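Local coordinates for ESX-5 secretion-associated protein EspG5 (Mycobacterium marinum, PDB 6VJ5) that acts as a specific cytoplasmic chaperone for its cognate PE/PPE proteins, keeping their dimers from aggregating and supporting their secretion, at residues Ile169-Val174 with Ile270-Pro275; Gln214-Pro219 with Ser243-Ser248; Glu177-Ala182 with Arg200-Ser205; Leu88-Lys93 with Ala220-Val225. All blocks are in the same frame, centred on the assembly; numbering follows the deposited sequence.

Interaction 1: Ile169-Val174 with Ile270-Pro275; sequences INAVNV and ICPATP
Val172 and Ile270 form a hydrogen-bonded antiparallel pair that adds strand 172-175 to the margin of the large antiparallel sheet, beside strand 267-272. Both backbone bonds of the pair are made. Val172 N donates to Ile270 O over 3.0 Å, lying in the carbonyl plane. The return bond, from Ile270 N to Val172 O, is shorter at 2.8 Å and almost straight, with 177° at the hydrogen, and it meets the carbonyl nearly end-on. Ile270 O takes a further CA-H...O contact from Ala171 CA at 3.2 Å, so this acceptor is approached by Val172 and by Ala171 just before the strand. The ladder continues through a backbone bond between Val174 and Leu268, while Cys271 turns its backbone to Ala253 of the strand beyond. Asn170 points away from Ile270-Pro275; its OD1 is satisfied by Ser205 OG and its backbone N by Thr208 OG1, which tie the approach to the strand to the start of helix 206-217. In Ile270-Pro275, Thr274 OG1 caps Leu277 N, opening helix 275-286.

The apolar contacts flank these bonds. Ile169 holds CG1 between its backbone N and carbonyl carbon (chi1 78°), which sends CG1 over the Pro272 ring, 3.7 Å from Pro272 CD, and carries CD1 to the Cys271-Pro272 peptide, 3.4 Å from Cys271 C. Val172 and Ile270 lie side by side on one face of the sheet. Further along, Val174 CG2 meets Ile270 CD1 at 3.9 Å.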
loop_
_atom_site.group_PDB
_atom_site.type_symbol
_atom_site.label_atom_id
_atom_site.label_comp_id
_atom_site.label_asym_id
_atom_site.label_seq_id
_atom_site.Cartn_x
_atom_site.Cartn_y
_atom_site.Cartn_z
ATOM N N ILE C 169 -18.846 14.178 43.113
ATOM C CA ILE C 169 -17.488 14.656 43.314
ATOM C C ILE C 169 -17.501 16.179 43.366
ATOM O O ILE C 169 -18.460 16.833 42.955
ATOM C CB ILE C 169 -16.524 14.167 42.215
ATOM C CG1 ILE C 169 -16.706 14.983 40.941
ATOM C CG2 ILE C 169 -16.755 12.696 41.916
ATOM C CD1 ILE C 169 -15.528 14.867 39.989
ATOM N N ASN C 170 -16.382 16.736 43.829
ATOM C CA ASN C 170 -16.192 18.177 43.925
ATOM C C ASN C 170 -15.271 18.615 42.788
ATOM O O ASN C 170 -14.086 18.261 42.764
ATOM C CB ASN C 170 -15.611 18.552 45.287
ATOM C CG ASN C 170 -16.346 17.897 46.431
ATOM O OD1 ASN C 170 -15.910 16.873 46.954
ATOM N ND2 ASN C 170 -17.472 18.482 46.830
ATOM N N ALA C 171 -15.814 19.400 41.859
ATOM C CA ALA C 171 -15.040 19.870 40.719
ATOM C C ALA C 171 -13.743 20.513 41.185
ATOM O O ALA C 171 -13.690 21.148 42.239
ATOM C CB ALA C 171 -15.868 20.865 39.905
ATOM N N VAL C 172 -12.685 20.330 40.398
ATOM C CA VAL C 172 -11.378 20.867 40.754
ATOM C C VAL C 172 -10.520 20.897 39.503
ATOM O O VAL C 172 -10.736 20.129 38.562
ATOM C CB VAL C 172 -10.733 20.037 41.895
ATOM C CG1 VAL C 172 -10.593 18.571 41.498
ATOM C CG2 VAL C 172 -9.385 20.619 42.303
ATOM N N ASN C 173 -9.570 21.827 39.479
ATOM C CA ASN C 173 -8.552 21.920 38.444
ATOM C C ASN C 173 -7.208 21.556 39.056
ATOM O O ASN C 173 -6.847 22.082 40.115
ATOM C CB ASN C 173 -8.485 23.329 37.858
ATOM C CG ASN C 173 -9.772 23.747 37.191
ATOM O OD1 ASN C 173 -10.384 22.980 36.446
ATOM N ND2 ASN C 173 -10.195 24.977 37.456
ATOM N N VAL C 174 -6.472 20.670 38.396
ATOM C CA VAL C 174 -5.165 20.245 38.892
ATOM C C VAL C 174 -4.120 20.390 37.792
ATOM O O VAL C 174 -4.461 20.312 36.603
ATOM C CB VAL C 174 -5.222 18.799 39.408
ATOM C CG1 VAL C 174 -6.167 18.694 40.595
ATOM C CG2 VAL C 174 -5.664 17.855 38.296
ATOM N N ILE C 270 -11.407 18.205 36.610
ATOM C CA ILE C 270 -12.042 16.982 37.085
ATOM C C ILE C 270 -13.418 17.378 37.592
ATOM O O ILE C 270 -13.531 18.144 38.556
ATOM C CB ILE C 270 -11.217 16.292 38.181
ATOM C CG1 ILE C 270 -9.792 16.054 37.682
ATOM C CG2 ILE C 270 -11.871 14.973 38.574
ATOM C CD1 ILE C 270 -8.833 15.618 38.767
ATOM N N CYS C 271 -14.459 16.872 36.941
ATOM C CA CYS C 271 -15.813 17.368 37.123
ATOM C C CYS C 271 -16.796 16.212 37.169
ATOM O O CYS C 271 -16.520 15.135 36.630
ATOM C CB CYS C 271 -16.205 18.317 35.979
ATOM S SG CYS C 271 -15.230 19.839 35.902
ATOM N N PRO C 272 -17.938 16.397 37.828
ATOM C CA PRO C 272 -19.034 15.436 37.669
ATOM C C PRO C 272 -19.690 15.633 36.315
ATOM O O PRO C 272 -19.896 16.762 35.865
ATOM C CB PRO C 272 -19.985 15.780 38.819
ATOM C CG PRO C 272 -19.759 17.245 39.053
ATOM C CD PRO C 272 -18.297 17.511 38.730
ATOM N N ALA C 273 -20.010 14.522 35.657
ATOM C CA ALA C 273 -20.512 14.577 34.290
ATOM C C ALA C 273 -21.946 15.083 34.214
ATOM O O ALA C 273 -22.826 14.390 33.690
ATOM C CB ALA C 273 -20.414 13.193 33.642
ATOM N N THR C 274 -22.194 16.292 34.714
ATOM C CA THR C 274 -23.515 16.882 34.581
ATOM C C THR C 274 -23.770 17.259 33.123
ATOM O O THR C 274 -22.837 17.615 32.397
ATOM C CB THR C 274 -23.656 18.130 35.449
ATOM O OG1 THR C 274 -22.748 19.143 34.990
ATOM C CG2 THR C 274 -23.368 17.809 36.904
ATOM N N PRO C 275 -25.024 17.201 32.671
ATOM C CA PRO C 275 -25.312 17.643 31.294
ATOM C C PRO C 275 -24.723 19.006 30.980
ATOM O O PRO C 275 -24.274 19.237 29.850
ATOM C CB PRO C 275 -26.846 17.652 31.241
ATOM C CG PRO C 275 -27.262 16.638 32.272
ATOM C CD PRO C 275 -26.239 16.758 33.383
#

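Interaction 2: Gln214-Pro219 with Ser243-Ser248; sequences QALSDP and SLKDGS
Ala215 rests directly on Gly247, their CA atoms 3.8 Å apart, where the last turn of helix 206-217 packs on the end of strand 234-247. This is helix-on-sheet packing at close range. The evidence lies in Gly247: a CB there would point at the helix and run into Ala215 N, so the backbones can come this near because the strand residue has no side chain.

Ala215 CB meets Lys245 CB at 3.8 Å. From there the lysine runs extended through chi2 and chi3, and this straight aliphatic rod is crossed at a slant by Leu216. The CA-CB bond of Leu216 leads away from the strand, yet with CG set beside the backbone N (chi1 -57°) and chi2 extended its CD2 returns to 3.7 Å from Lys245 CE. A bend at chi4 (-64°) sets the direction of the final CE-NZ bond of Lys245, whose ammonium forms a salt bridge with Glu222. The chain of another protein packs on Leu216 and takes a weak hydrogen bond from Lys245 NZ through its backbone. Gln214 is extended beyond CG, its OE1 3.7 Å from Ser248 CB.

No direct hydrogen bond joins the segments. A water connects them: it accepts from Ser248 N at 2.6 Å, donates to Asp218 O at 3.2 Å, and also bonds Ser248 OG. Pro219 CA makes a CA-H...O contact with Asp246 O at 3.3 Å. The chemistry implies an interface of apolar packing, backbone approach at Gly247, this CA-H...O contact and one water, while Lys245 and Asp246 spend their charges on Glu222 and Arg251.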
loop_
_atom_site.group_PDB
_atom_site.type_symbol
_atom_site.label_atom_id
_atom_site.label_comp_id
_atom_site.label_asym_id
_atom_site.label_seq_id
_atom_site.Cartn_x
_atom_site.Cartn_y
_atom_site.Cartn_z
ATOM N N GLN C 214 -12.431 4.415 41.043
ATOM C CA GLN C 214 -13.370 3.432 40.515
ATOM C C GLN C 214 -13.501 3.548 39.002
ATOM O O GLN C 214 -13.517 2.535 38.295
ATOM C CB GLN C 214 -14.727 3.608 41.193
ATOM C CG GLN C 214 -14.761 3.073 42.617
ATOM C CD GLN C 214 -15.740 3.812 43.511
ATOM O OE1 GLN C 214 -16.613 4.540 43.038
ATOM N NE2 GLN C 214 -15.592 3.631 44.817
ATOM N N ALA C 215 -13.586 4.776 38.488
ATOM C CA ALA C 215 -13.734 4.966 37.049
ATOM C C ALA C 215 -12.475 4.546 36.301
ATOM O O ALA C 215 -12.561 3.972 35.211
ATOM C CB ALA C 215 -14.078 6.427 36.752
ATOM N N LEU C 216 -11.300 4.827 36.865
ATOM C CA LEU C 216 -10.054 4.460 36.204
ATOM C C LEU C 216 -9.741 2.977 36.353
ATOM O O LEU C 216 -9.102 2.389 35.473
ATOM C CB LEU C 216 -8.890 5.274 36.775
ATOM C CG LEU C 216 -8.978 6.800 36.723
ATOM C CD1 LEU C 216 -7.740 7.419 37.366
ATOM C CD2 LEU C 216 -9.141 7.264 35.284
ATOM N N SER C 217 -10.168 2.366 37.457
ATOM C CA SER C 217 -9.799 0.997 37.791
ATOM C C SER C 217 -10.718 -0.031 37.145
ATOM O O SER C 217 -10.256 -1.107 36.751
ATOM C CB SER C 217 -9.810 0.828 39.313
ATOM O OG SER C 217 -9.486 -0.492 39.697
ATOM N N ASP C 218 -12.005 0.281 37.024
ATOM C CA ASP C 218 -12.974 -0.685 36.536
ATOM C C ASP C 218 -14.161 0.038 35.911
ATOM O O ASP C 218 -15.275 -0.010 36.451
ATOM C CB ASP C 218 -13.439 -1.597 37.674
ATOM C CG ASP C 218 -14.449 -2.629 37.217
ATOM O OD1 ASP C 218 -14.188 -3.312 36.205
ATOM O OD2 ASP C 218 -15.506 -2.752 37.870
ATOM N N PRO C 219 -13.960 0.713 34.784
ATOM C CA PRO C 219 -15.052 1.482 34.179
ATOM C C PRO C 219 -16.057 0.567 33.505
ATOM O O PRO C 219 -15.723 -0.513 33.011
ATOM C CB PRO C 219 -14.338 2.379 33.162
ATOM C CG PRO C 219 -13.122 1.569 32.769
ATOM C CD PRO C 219 -12.712 0.783 34.002
ATOM N N SER C 243 -12.765 13.343 28.267
ATOM C CA SER C 243 -12.922 11.938 28.618
ATOM C C SER C 243 -14.049 11.799 29.636
ATOM O O SER C 243 -14.003 12.413 30.707
ATOM C CB SER C 243 -11.620 11.366 29.179
ATOM O OG SER C 243 -11.811 10.032 29.608
ATOM N N LEU C 244 -15.049 10.989 29.300
ATOM C CA LEU C 244 -16.095 10.591 30.227
ATOM C C LEU C 244 -15.877 9.137 30.618
ATOM O O LEU C 244 -15.558 8.301 29.766
ATOM C CB LEU C 244 -17.482 10.744 29.607
ATOM C CG LEU C 244 -17.817 12.092 28.975
ATOM C CD1 LEU C 244 -19.289 12.087 28.572
ATOM C CD2 LEU C 244 -17.524 13.233 29.910
ATOM N N LYS C 245 -16.060 8.837 31.906
ATOM C CA LYS C 245 -15.867 7.487 32.418
ATOM C C LYS C 245 -16.957 7.139 33.419
ATOM O O LYS C 245 -17.339 7.973 34.246
ATOM C CB LYS C 245 -14.500 7.339 33.097
ATOM C CG LYS C 245 -13.314 7.656 32.203
ATOM C CD LYS C 245 -12.013 7.608 32.990
ATOM C CE LYS C 245 -10.829 8.031 32.139
ATOM N NZ LYS C 245 -10.598 7.097 31.002
ATOM N N ASP C 246 -17.425 5.890 33.358
ATOM C CA ASP C 246 -18.511 5.393 34.201
ATOM C C ASP C 246 -17.966 4.415 35.238
ATOM O O ASP C 246 -17.710 3.248 34.928
ATOM C CB ASP C 246 -19.583 4.700 33.359
ATOM C CG ASP C 246 -20.441 5.665 32.601
ATOM O OD1 ASP C 246 -20.138 6.871 32.645
ATOM O OD2 ASP C 246 -21.423 5.219 31.969
ATOM N N GLY C 247 -17.827 4.880 36.480
ATOM C CA GLY C 247 -17.416 4.043 37.583
ATOM C C GLY C 247 -18.551 3.774 38.563
ATOM O O GLY C 247 -19.643 4.332 38.467
ATOM N N SER C 248 -18.264 2.880 39.517
ATOM C CA SER C 248 -19.236 2.559 40.559
ATOM C C SER C 248 -19.835 3.821 41.161
ATOM O O SER C 248 -21.039 3.881 41.435
ATOM C CB SER C 248 -18.575 1.735 41.663
ATOM O OG SER C 248 -18.038 0.531 41.160
HETATM O O HOH W 1 -16.308 1.280 39.143
#

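Interaction 3: Glu177-Ala182 with Arg200-Ser205; sequences EEMLEA and RRMGIS
A Schellman motif at Gly203 ends the short helix 197-200, and the turn it makes delivers Met202 and Ile204 against helix 176-188. Gly203 has a positive phi of 94°, and its N bonds back to Arg200 O at 2.8 Å, closing the type I turn from Arg200 to Gly203. Met202 carries most of the contact. Its chain runs extended at chi2, then bends at chi3 (-63°), which turns the terminal methyl along the helix surface: CE sits 3.6 Å from Ala182 CB and 3.9 Å from Glu178 O. SD lies beside Glu178 CB, 4.1 Å away.

Met179 has CG anti to the backbone N (chi1 180°) and bends at chi2, bringing its SD to 4.0 Å from Ile204 CD1; the two side chains cross at about a right angle. Both also touch Val174 of the sheet, Met179 reaches Ile270 as well, and Met179 packs against an apolar side chain of another protein's chain. With no hydrogen bond between the segments, the geometry is that of a helix C-cap turn whose flanking hydrophobic residues dock on a neighbouring helix, in the helical layer beside the edge of the EspG sheet.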
loop_
_atom_site.group_PDB
_atom_site.type_symbol
_atom_site.label_atom_id
_atom_site.label_comp_id
_atom_site.label_asym_id
_atom_site.label_seq_id
_atom_site.Cartn_x
_atom_site.Cartn_y
_atom_site.Cartn_z
ATOM N N GLU C 177 0.606 17.825 34.272
ATOM C CA GLU C 177 1.796 16.983 34.335
ATOM C C GLU C 177 1.956 16.366 35.720
ATOM O O GLU C 177 2.292 15.183 35.843
ATOM C CB GLU C 177 3.044 17.769 33.924
ATOM C CG GLU C 177 3.360 19.022 34.716
ATOM C CD GLU C 177 4.562 19.770 34.144
ATOM O OE1 GLU C 177 5.219 19.241 33.218
ATOM O OE2 GLU C 177 4.848 20.890 34.614
ATOM N N GLU C 178 1.684 17.135 36.780
ATOM C CA GLU C 178 1.700 16.550 38.119
ATOM C C GLU C 178 0.605 15.500 38.282
ATOM O O GLU C 178 0.790 14.511 39.002
ATOM C CB GLU C 178 1.549 17.640 39.185
ATOM C CG GLU C 178 2.827 18.413 39.494
ATOM C CD GLU C 178 3.068 19.587 38.555
ATOM O OE1 GLU C 178 2.360 19.694 37.533
ATOM O OE2 GLU C 178 3.969 20.407 38.845
ATOM N N MET C 179 -0.537 15.695 37.614
ATOM C CA MET C 179 -1.637 14.742 37.718
ATOM C C MET C 179 -1.317 13.427 37.015
ATOM O O MET C 179 -1.650 12.348 37.524
ATOM C CB MET C 179 -2.910 15.352 37.129
ATOM C CG MET C 179 -4.111 14.440 37.179
ATOM S SD MET C 179 -4.610 14.105 38.870
ATOM C CE MET C 179 -5.910 12.910 38.583
ATOM N N LEU C 180 -0.719 13.491 35.822
ATOM C CA LEU C 180 -0.390 12.254 35.122
ATOM C C LEU C 180 0.634 11.451 35.906
ATOM O O LEU C 180 0.547 10.221 35.988
ATOM C CB LEU C 180 0.131 12.562 33.725
ATOM C CG LEU C 180 -0.909 13.136 32.760
ATOM C CD1 LEU C 180 -0.176 14.115 31.843
ATOM C CD2 LEU C 180 -1.624 12.065 31.983
ATOM N N GLU C 181 1.613 12.139 36.495
ATOM C CA GLU C 181 2.629 11.458 37.290
ATOM C C GLU C 181 2.015 10.795 38.515
ATOM O O GLU C 181 2.361 9.654 38.853
ATOM C CB GLU C 181 3.704 12.461 37.698
ATOM C CG GLU C 181 4.817 11.868 38.532
ATOM C CD GLU C 181 6.039 12.760 38.577
ATOM O OE1 GLU C 181 6.033 13.810 37.902
ATOM O OE2 GLU C 181 7.005 12.407 39.284
ATOM N N ALA C 182 1.078 11.484 39.179
ATOM C CA ALA C 182 0.449 10.917 40.370
ATOM C C ALA C 182 -0.554 9.830 39.994
ATOM O O ALA C 182 -0.716 8.838 40.714
ATOM C CB ALA C 182 -0.240 12.017 41.181
ATOM N N ARG C 200 -4.720 13.717 46.931
ATOM C CA ARG C 200 -5.320 14.597 47.928
ATOM C C ARG C 200 -4.455 15.830 48.160
ATOM O O ARG C 200 -4.968 16.950 48.269
ATOM C CB ARG C 200 -5.533 13.839 49.240
ATOM C CG ARG C 200 -6.822 13.021 49.299
ATOM C CD ARG C 200 -7.098 12.507 50.713
ATOM N NE ARG C 200 -6.225 11.394 51.070
ATOM C CZ ARG C 200 -6.428 10.136 50.682
ATOM N NH1 ARG C 200 -7.476 9.835 49.922
ATOM N NH2 ARG C 200 -5.582 9.182 51.047
ATOM N N ARG C 201 -3.135 15.651 48.226
ATOM C CA ARG C 201 -2.250 16.792 48.423
ATOM C C ARG C 201 -2.310 17.769 47.255
ATOM O O ARG C 201 -1.857 18.910 47.388
ATOM C CB ARG C 201 -0.823 16.300 48.640
ATOM C CG ARG C 201 0.148 17.376 49.077
ATOM C CD ARG C 201 1.555 16.811 49.175
ATOM N NE ARG C 201 1.856 16.298 50.508
ATOM C CZ ARG C 201 1.654 15.043 50.899
ATOM N NH1 ARG C 201 1.142 14.149 50.062
ATOM N NH2 ARG C 201 1.968 14.680 52.135
ATOM N N MET C 202 -2.870 17.355 46.120
ATOM C CA MET C 202 -3.111 18.268 45.010
ATOM C C MET C 202 -4.429 19.022 45.149
ATOM O O MET C 202 -4.766 19.821 44.266
ATOM C CB MET C 202 -3.099 17.498 43.684
ATOM C CG MET C 202 -1.918 17.816 42.781
ATOM S SD MET C 202 -1.872 16.819 41.277
ATOM C CE MET C 202 -1.680 15.169 41.967
ATOM N N GLY C 203 -5.181 18.785 46.221
ATOM C CA GLY C 203 -6.449 19.453 46.428
ATOM C C GLY C 203 -7.661 18.701 45.933
ATOM O O GLY C 203 -8.749 19.287 45.858
ATOM N N ILE C 204 -7.520 17.425 45.607
ATOM C CA ILE C 204 -8.627 16.610 45.123
ATOM C C ILE C 204 -9.342 16.023 46.331
ATOM O O ILE C 204 -8.699 15.478 47.238
ATOM C CB ILE C 204 -8.131 15.501 44.179
ATOM C CG1 ILE C 204 -7.286 16.100 43.051
ATOM C CG2 ILE C 204 -9.313 14.728 43.614
ATOM C CD1 ILE C 204 -6.636 15.068 42.137
ATOM N N SER C 205 -10.668 16.125 46.343
ATOM C CA SER C 205 -11.435 15.767 47.526
ATOM C C SER C 205 -11.430 14.259 47.747
ATOM O O SER C 205 -11.305 13.469 46.810
ATOM C CB SER C 205 -12.875 16.271 47.401
ATOM O OG SER C 205 -13.658 15.398 46.602
#

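Interaction 4: Leu88-Lys93 with Ala220-Val225; sequences LLSRGK and AAEVAV
Leu88 and Ala224 exchange two backbone hydrogen bonds, each 2.8 Å long: Leu88 N to Ala224 O and Ala224 N to Leu88 O, both donors lying in the carbonyl plane. The ladder continues at Ser90 and Glu222, where Ser90 N to Glu222 O is also in plane but the return bond from Glu222 N to Ser90 O is longer, 3.3 Å, with the donor tilted 33° from the carbonyl plane. Beyond the strand, Gly92 N bonds Ala220 O from above its carbonyl plane.

Ser90 OG stands between its backbone N and carbonyl carbon (chi1 56°), from where it donates to Gly92 O at 3.1 Å and takes a weak bond from Glu222 N. Glu222 uses OE1 for Lys245 and OE2 for Leu94 N; Lys93 NZ stays 4.5 Å from Glu222 OE2, with a water between them. Another protein's chain packs on Leu88, Lys93 and Ala224.

On the opposite face, Leu89 and Val223 lie side by side, Leu89 CD2 meeting Val223 CG2 at 3.4 Å. Helix 147-159 covers Val223 through Val154 and Leu158. Alternating hydrogen-bonded and non-hydrogen-bonded pairs, with strands 173° apart, are typical of antiparallel sheets; here they join neighbouring strands mid-sheet.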
loop_
_atom_site.group_PDB
_atom_site.type_symbol
_atom_site.label_atom_id
_atom_site.label_comp_id
_atom_site.label_asym_id
_atom_site.label_seq_id
_atom_site.Cartn_x
_atom_site.Cartn_y
_atom_site.Cartn_z
ATOM N N LEU C 88 -14.931 8.430 20.628
ATOM C CA LEU C 88 -14.692 6.996 20.750
ATOM C C LEU C 88 -15.390 6.510 22.011
ATOM O O LEU C 88 -15.113 7.013 23.104
ATOM C CB LEU C 88 -13.197 6.691 20.817
ATOM C CG LEU C 88 -12.320 7.409 19.790
ATOM C CD1 LEU C 88 -10.848 7.174 20.096
ATOM C CD2 LEU C 88 -12.676 6.968 18.379
ATOM N N LEU C 89 -16.286 5.539 21.863
ATOM C CA LEU C 89 -17.073 5.031 22.975
ATOM C C LEU C 89 -16.795 3.551 23.169
ATOM O O LEU C 89 -16.579 2.813 22.204
ATOM C CB LEU C 89 -18.567 5.241 22.741
ATOM C CG LEU C 89 -18.952 6.670 22.372
ATOM C CD1 LEU C 89 -18.994 6.805 20.855
ATOM C CD2 LEU C 89 -20.266 7.067 23.002
ATOM N N SER C 90 -16.818 3.121 24.426
ATOM C CA SER C 90 -16.560 1.728 24.745
ATOM C C SER C 90 -17.549 1.231 25.785
ATOM O O SER C 90 -18.023 1.983 26.641
ATOM C CB SER C 90 -15.127 1.517 25.261
ATOM O OG SER C 90 -14.866 2.346 26.380
ATOM N N ARG C 91 -17.882 -0.049 25.665
ATOM C CA ARG C 91 -18.452 -0.830 26.754
ATOM C C ARG C 91 -17.289 -1.460 27.510
ATOM O O ARG C 91 -16.533 -2.254 26.937
ATOM C CB ARG C 91 -19.408 -1.893 26.212
ATOM C CG ARG C 91 -19.570 -3.119 27.092
ATOM C CD ARG C 91 -20.736 -3.992 26.614
ATOM N NE ARG C 91 -22.008 -3.280 26.717
ATOM C CZ ARG C 91 -22.679 -2.779 25.684
ATOM N NH1 ARG C 91 -22.223 -2.924 24.445
ATOM N NH2 ARG C 91 -23.819 -2.139 25.891
ATOM N N GLY C 92 -17.119 -1.079 28.767
ATOM C CA GLY C 92 -15.942 -1.474 29.509
ATOM C C GLY C 92 -14.816 -0.474 29.319
ATOM O O GLY C 92 -15.031 0.697 28.992
ATOM N N LYS C 93 -13.592 -0.953 29.515
ATOM C CA LYS C 93 -12.437 -0.078 29.359
ATOM C C LYS C 93 -12.227 0.272 27.889
ATOM O O LYS C 93 -12.325 -0.584 27.007
ATOM C CB LYS C 93 -11.179 -0.730 29.932
ATOM C CG LYS C 93 -9.948 0.160 29.823
ATOM C CD LYS C 93 -8.733 -0.447 30.506
ATOM C CE LYS C 93 -7.483 0.387 30.232
ATOM N NZ LYS C 93 -7.621 1.802 30.687
ATOM N N ALA C 220 -17.311 1.012 33.499
ATOM C CA ALA C 220 -18.367 0.298 32.793
ATOM C C ALA C 220 -18.516 0.768 31.354
ATOM O O ALA C 220 -19.002 0.004 30.513
ATOM C CB ALA C 220 -19.705 0.468 33.519
ATOM N N ALA C 221 -18.104 2.000 31.062
ATOM C CA ALA C 221 -18.158 2.582 29.731
ATOM C C ALA C 221 -17.354 3.871 29.757
ATOM O O ALA C 221 -17.349 4.577 30.771
ATOM C CB ALA C 221 -19.602 2.861 29.301
ATOM N N GLU C 222 -16.661 4.162 28.659
ATOM C CA GLU C 222 -15.920 5.406 28.542
ATOM C C GLU C 222 -16.193 6.054 27.192
ATOM O O GLU C 222 -16.594 5.394 26.231
ATOM C CB GLU C 222 -14.400 5.215 28.676
ATOM C CG GLU C 222 -13.936 4.139 29.629
ATOM C CD GLU C 222 -12.431 4.201 29.868
ATOM O OE1 GLU C 222 -11.940 5.262 30.310
ATOM O OE2 GLU C 222 -11.737 3.196 29.600
ATOM N N VAL C 223 -15.939 7.357 27.123
ATOM C CA VAL C 223 -15.981 8.105 25.872
ATOM C C VAL C 223 -14.813 9.077 25.844
ATOM O O VAL C 223 -14.500 9.721 26.850
ATOM C CB VAL C 223 -17.312 8.863 25.703
ATOM C CG1 VAL C 223 -17.349 9.599 24.374
ATOM C CG2 VAL C 223 -18.471 7.897 25.810
ATOM N N ALA C 224 -14.157 9.165 24.692
ATOM C CA ALA C 224 -13.143 10.177 24.426
ATOM C C ALA C 224 -13.638 11.037 23.274
ATOM O O ALA C 224 -14.098 10.509 22.259
ATOM C CB ALA C 224 -11.796 9.537 24.090
ATOM N N VAL C 225 -13.565 12.355 23.434
ATOM C CA VAL C 225 -14.094 13.293 22.452
ATOM C C VAL C 225 -13.030 14.339 22.161
ATOM O O VAL C 225 -12.487 14.952 23.085
ATOM C CB VAL C 225 -15.390 13.966 22.941
ATOM C CG1 VAL C 225 -15.972 14.849 21.848
ATOM C CG2 VAL C 225 -16.397 12.917 23.391
HETATM O O HOH W 2 -9.110 3.603 29.106
#

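Overall arrangement
From the N terminus, strand 83-91 supplies the first half of interaction 4, which closes 127 residues later on strand 221-231. Inside that span, 169-174 opens interaction 1 and Glu177-Ala182 opens interaction 3, which closes at 200-205 and is nested within both interactions 1 and 4. Helix 206-217 then begins interaction 2, completed on strand 234-247 and lying within the loop of interaction 1, which closes last, at 270-275. Interaction 4 crosses both 1 and 2. Interactions 1, 2 and 4 reach the same large sheet, while 3 ties helix 176-188 to the loop before helix 206-217. Interactions 2 and 4, centres 9 Å apart, touch through a salt bridge, 1 and 3 through a side-chain hydrogen bond.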